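Local coordinates for tapirin (Caldicellulosiruptor kristjanssonii, PDB 6N2B), which binds cellulose and carries a calcium ion in its C-terminal beta-helix domain, probably helping the thermophilic cell adhere to plant biomass, at residues Pro406-Ile409 against Asp410-Asn414. Residues are numbered along the deposited sequence; the frame is centred on the assembly and turned at random.
Sequences PPFI and DDIKN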
loop_
_atom_site.group_PDB
_atom_site.type_symbol
_atom_site.label_atom_id
_atom_site.label_comp_id
_atom_site.label_asym_id
_atom_site.label_seq_id
_atom_site.Cartn_x
_atom_site.Cartn_y
_atom_site.Cartn_z
ATOM N N PRO A 406 -17.682 10.775 0.956
ATOM C CA PRO A 406 -16.981 11.930 0.401
ATOM C C PRO A 406 -16.593 11.676 -1.050
ATOM O O PRO A 406 -16.604 10.529 -1.523
ATOM C CB PRO A 406 -15.756 12.059 1.318
ATOM C CG PRO A 406 -15.509 10.666 1.784
ATOM C CD PRO A 406 -16.842 9.988 1.872
ATOM N N PRO A 407 -16.270 12.725 -1.810
ATOM C CA PRO A 407 -16.154 12.556 -3.269
ATOM C C PRO A 407 -14.908 11.831 -3.750
ATOM O O PRO A 407 -14.900 11.373 -4.903
ATOM C CB PRO A 407 -16.175 13.998 -3.790
ATOM C CG PRO A 407 -15.763 14.838 -2.610
ATOM C CD PRO A 407 -16.336 14.146 -1.418
ATOM N N PHE A 408 -13.864 11.697 -2.922
ATOM C CA PHE A 408 -12.646 11.043 -3.409
ATOM C C PHE A 408 -12.909 9.606 -3.822
ATOM O O PHE A 408 -12.205 9.070 -4.686
ATOM C CB PHE A 408 -11.520 11.098 -2.358
ATOM C CG PHE A 408 -11.634 10.066 -1.258
ATOM C CD1 PHE A 408 -11.114 8.799 -1.416
ATOM C CD2 PHE A 408 -12.223 10.385 -0.049
ATOM C CE1 PHE A 408 -11.215 7.852 -0.407
ATOM C CE2 PHE A 408 -12.314 9.446 0.965
ATOM C CZ PHE A 408 -11.808 8.173 0.782
ATOM N N ILE A 409 -13.907 8.968 -3.213
ATOM C CA ILE A 409 -14.192 7.576 -3.526
ATOM C C ILE A 409 -14.564 7.436 -4.995
ATOM O O ILE A 409 -13.982 6.627 -5.728
ATOM C CB ILE A 409 -15.291 7.035 -2.598
ATOM C CG1 ILE A 409 -14.764 6.980 -1.168
ATOM C CG2 ILE A 409 -15.763 5.647 -3.074
ATOM C CD1 ILE A 409 -15.834 6.895 -0.135
ATOM N N ASP A 410 -15.525 8.235 -5.453
ATOM C CA ASP A 410 -15.940 8.092 -6.842
ATOM C C ASP A 410 -14.828 8.534 -7.781
ATOM O O ASP A 410 -14.559 7.860 -8.782
ATOM C CB ASP A 410 -17.232 8.865 -7.099
ATOM C CG ASP A 410 -18.470 8.119 -6.600
ATOM O OD1 ASP A 410 -18.404 6.879 -6.435
ATOM O OD2 ASP A 410 -19.509 8.777 -6.367
ATOM N N ASP A 411 -14.141 9.627 -7.439
ATOM C CA ASP A 411 -13.006 10.106 -8.225
ATOM C C ASP A 411 -12.034 8.985 -8.568
ATOM O O ASP A 411 -11.586 8.857 -9.714
ATOM C CB ASP A 411 -12.265 11.198 -7.455
ATOM C CG ASP A 411 -13.032 12.488 -7.385
ATOM O OD1 ASP A 411 -14.048 12.637 -8.108
ATOM O OD2 ASP A 411 -12.607 13.355 -6.595
ATOM N N ILE A 412 -11.680 8.174 -7.577
ATOM C CA ILE A 412 -10.692 7.123 -7.791
ATOM C C ILE A 412 -11.315 5.938 -8.511
ATOM O O ILE A 412 -10.743 5.405 -9.470
ATOM C CB ILE A 412 -10.058 6.717 -6.449
ATOM C CG1 ILE A 412 -9.217 7.893 -5.921
ATOM C CG2 ILE A 412 -9.256 5.429 -6.609
ATOM C CD1 ILE A 412 -8.540 7.645 -4.612
ATOM N N LYS A 413 -12.505 5.518 -8.071
ATOM C CA LYS A 413 -13.245 4.484 -8.788
ATOM C C LYS A 413 -13.390 4.827 -10.269
ATOM O O LYS A 413 -13.389 3.934 -11.124
ATOM C CB LYS A 413 -14.620 4.309 -8.140
ATOM C CG LYS A 413 -15.220 2.913 -8.239
ATOM C CD LYS A 413 -16.723 2.964 -8.015
ATOM C CE LYS A 413 -17.098 2.860 -6.525
ATOM N NZ LYS A 413 -17.215 1.447 -6.045
ATOM N N ASN A 414 -13.494 6.112 -10.589
ATOM C CA ASN A 414 -13.778 6.552 -11.942
ATOM C C ASN A 414 -12.528 6.835 -12.751
ATOM O O ASN A 414 -12.642 7.139 -13.942
ATOM C CB ASN A 414 -14.657 7.811 -11.922
ATOM C CG ASN A 414 -16.118 7.504 -11.598
ATOM O OD1 ASN A 414 -16.602 6.395 -11.841
ATOM N ND2 ASN A 414 -16.827 8.494 -11.056
HETATM O O HOH W 1 -17.815 9.203 -3.548
#
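Three successive i to i+4 backbone bonds, from D411 N to P407 O, from I412 N to F408 O and from K413 N to I409 O, wind the chain into the short helix 408-413, in the long connection that follows strand 393-396 and leads to strand 436-441 along the side of the beta-helix. The outer two run nearly straight, whereas the donor of the middle one stands 28° from the carbonyl plane of F408. One flank of the helix is apolar. F408 and I412, one turn apart, meet where CD1 of I412 reaches the edge of the phenyl ring, 4.3 Å from F408 CD1. CG1 of I409, placed beside its own backbone N (chi1 -67°), lies 3.7 Å above one face of that ring, toward its rim. This flank rests on the beta-helix wall: F408 and I412 touch I269, I412 also touches Y271, and I409 packs on Y295 and Y315. D411, like I412, touches W201. K413 bends at chi3 and chi4, and its NZ bonds to Y295 OH. At the N-terminal end a water donates to P406 O (2.7 Å) and accepts from D410 N (3.1 Å).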